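Side-chain contact in reticulocyte binding protein (Streptococcus agalactiae COH1, PDB 3FAW), which probably hydrolyses alpha-1,6 glucosidic bonds in pullulan and branched alpha-glucans as a secreted, cell-wall-anchored pullulanase: residues 524-529 and 579-584. Residues are numbered along the deposited sequence; the frame is centred on the assembly and turned at random.
Sequences LKSGFP and HDVIAK
V581 points from its helix at the junction of K525 and S526. Its CG1 meets CE of K525 at 3.6 Å, and its CG2 lies 3.6 Å from OG of S526. CG2 also sits 3.8 Å from the carbonyl O of K525. The two methyls thus divide the work: one takes the lysine methylene, the other the serine hydroxyl and the K525 carbonyl oxygen. The lysine chain is bent at chi2 (64°) and chi3 (68°). It curls back toward the carbonyl of the next residue and crosses the valine at about a right angle. The bend carries NZ to the carbonyl O of S526, a 3.0 Å hydrogen bond nearly in line with that C=O. A weak hydrogen bond from NZ to I570 O adds a second partner. S526 OG accepts from the backbone N of G532. All three touching residues are buried. Away from this tight patch, K584 is partly exposed and its NZ hydrogen-bonds to L649 O, while F528 and P529 are exposed on the outgoing loop. S526 leaves helix 518-525 with positive phi. That helix follows barrel strand 513-516, and helix 578-586 follows the neighbouring strand 566-568. Both lie against helix 590-609 on the TIM barrel.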
loop_
_atom_site.group_PDB
_atom_site.type_symbol
_atom_site.label_atom_id
_atom_site.label_comp_id
_atom_site.label_asym_id
_atom_site.label_seq_id
_atom_site.Cartn_x
_atom_site.Cartn_y
_atom_site.Cartn_z
ATOM N N LEU A 524 -6.540 -5.611 -20.693
ATOM C CA LEU A 524 -7.923 -6.086 -20.537
ATOM C C LEU A 524 -8.975 -4.972 -20.485
ATOM O O LEU A 524 -10.048 -5.119 -21.073
ATOM C CB LEU A 524 -8.058 -6.970 -19.291
ATOM C CG LEU A 524 -7.324 -8.317 -19.287
ATOM C CD1 LEU A 524 -7.844 -9.198 -18.149
ATOM C CD2 LEU A 524 -7.455 -9.038 -20.623
ATOM N N LYS A 525 -8.691 -3.878 -19.778
ATOM C CA LYS A 525 -9.712 -2.828 -19.564
ATOM C C LYS A 525 -9.185 -1.388 -19.427
ATOM O O LYS A 525 -9.880 -0.526 -18.893
ATOM C CB LYS A 525 -10.595 -3.190 -18.351
ATOM C CG LYS A 525 -9.849 -3.703 -17.117
ATOM C CD LYS A 525 -8.919 -2.670 -16.484
ATOM C CE LYS A 525 -9.688 -1.513 -15.840
ATOM N NZ LYS A 525 -8.803 -0.663 -15.007
ATOM N N SER A 526 -7.973 -1.139 -19.918
ATOM C CA SER A 526 -7.329 0.190 -19.868
ATOM C C SER A 526 -6.858 0.637 -18.482
ATOM O O SER A 526 -7.276 0.110 -17.446
ATOM C CB SER A 526 -8.224 1.282 -20.477
ATOM O OG SER A 526 -9.191 1.770 -19.553
ATOM N N GLY A 527 -5.978 1.633 -18.505
ATOM C CA GLY A 527 -5.427 2.262 -17.307
ATOM C C GLY A 527 -4.451 3.357 -17.707
ATOM O O GLY A 527 -4.405 3.750 -18.866
ATOM N N PHE A 528 -3.663 3.847 -16.754
ATOM C CA PHE A 528 -2.681 4.900 -17.036
ATOM C C PHE A 528 -1.695 4.456 -18.128
ATOM O O PHE A 528 -1.215 3.319 -18.099
ATOM C CB PHE A 528 -1.918 5.268 -15.764
ATOM C CG PHE A 528 -0.935 6.393 -15.949
ATOM C CD1 PHE A 528 -1.355 7.717 -15.881
ATOM C CD2 PHE A 528 0.409 6.130 -16.196
ATOM C CE1 PHE A 528 -0.451 8.761 -16.055
ATOM C CE2 PHE A 528 1.319 7.166 -16.372
ATOM C CZ PHE A 528 0.888 8.485 -16.298
ATOM N N PRO A 529 -1.370 5.353 -19.084
ATOM C CA PRO A 529 -1.800 6.746 -19.237
ATOM C C PRO A 529 -3.094 6.972 -20.037
ATOM O O PRO A 529 -3.431 8.124 -20.314
ATOM C CB PRO A 529 -0.616 7.371 -19.977
ATOM C CG PRO A 529 -0.126 6.273 -20.857
ATOM C CD PRO A 529 -0.424 4.972 -20.152
ATOM N N HIS A 579 -16.688 -1.528 -13.183
ATOM C CA HIS A 579 -17.980 -1.207 -13.796
ATOM C C HIS A 579 -17.933 0.128 -14.548
ATOM O O HIS A 579 -18.319 0.213 -15.721
ATOM C CB HIS A 579 -19.064 -1.150 -12.715
ATOM C CG HIS A 579 -20.397 -0.692 -13.216
ATOM N ND1 HIS A 579 -20.754 0.638 -13.268
ATOM C CD2 HIS A 579 -21.462 -1.386 -13.685
ATOM C CE1 HIS A 579 -21.979 0.743 -13.755
ATOM N NE2 HIS A 579 -22.431 -0.470 -14.013
ATOM N N ASP A 580 -17.447 1.160 -13.862
ATOM C CA ASP A 580 -17.451 2.522 -14.391
ATOM C C ASP A 580 -16.507 2.706 -15.581
ATOM O O ASP A 580 -16.821 3.447 -16.513
ATOM C CB ASP A 580 -17.106 3.530 -13.287
ATOM C CG ASP A 580 -18.179 3.617 -12.202
ATOM O OD1 ASP A 580 -19.296 3.088 -12.372
ATOM O OD2 ASP A 580 -17.900 4.240 -11.163
ATOM N N VAL A 581 -15.355 2.040 -15.549
ATOM C CA VAL A 581 -14.383 2.125 -16.646
ATOM C C VAL A 581 -14.876 1.361 -17.884
ATOM O O VAL A 581 -14.622 1.771 -19.013
ATOM C CB VAL A 581 -12.980 1.625 -16.213
ATOM C CG1 VAL A 581 -12.945 0.095 -16.095
ATOM C CG2 VAL A 581 -11.919 2.120 -17.181
ATOM N N ILE A 582 -15.591 0.260 -17.667
ATOM C CA ILE A 582 -16.243 -0.459 -18.763
ATOM C C ILE A 582 -17.286 0.425 -19.452
ATOM O O ILE A 582 -17.296 0.528 -20.676
ATOM C CB ILE A 582 -16.893 -1.778 -18.281
ATOM C CG1 ILE A 582 -15.813 -2.834 -18.032
ATOM C CG2 ILE A 582 -17.902 -2.297 -19.310
ATOM C CD1 ILE A 582 -16.305 -4.065 -17.288
ATOM N N ALA A 583 -18.145 1.071 -18.661
ATOM C CA ALA A 583 -19.188 1.957 -19.189
ATOM C C ALA A 583 -18.594 3.153 -19.935
ATOM O O ALA A 583 -19.125 3.579 -20.969
ATOM C CB ALA A 583 -20.099 2.439 -18.063
ATOM N N LYS A 584 -17.499 3.689 -19.398
ATOM C CA LYS A 584 -16.762 4.775 -20.046
ATOM C C LYS A 584 -16.110 4.309 -21.344
ATOM O O LYS A 584 -16.181 5.003 -22.359
ATOM C CB LYS A 584 -15.689 5.337 -19.101
ATOM C CG LYS A 584 -14.688 6.294 -19.757
ATOM C CD LYS A 584 -15.355 7.545 -20.310
ATOM C CE LYS A 584 -14.339 8.480 -20.958
ATOM N NZ LYS A 584 -14.974 9.728 -21.468
#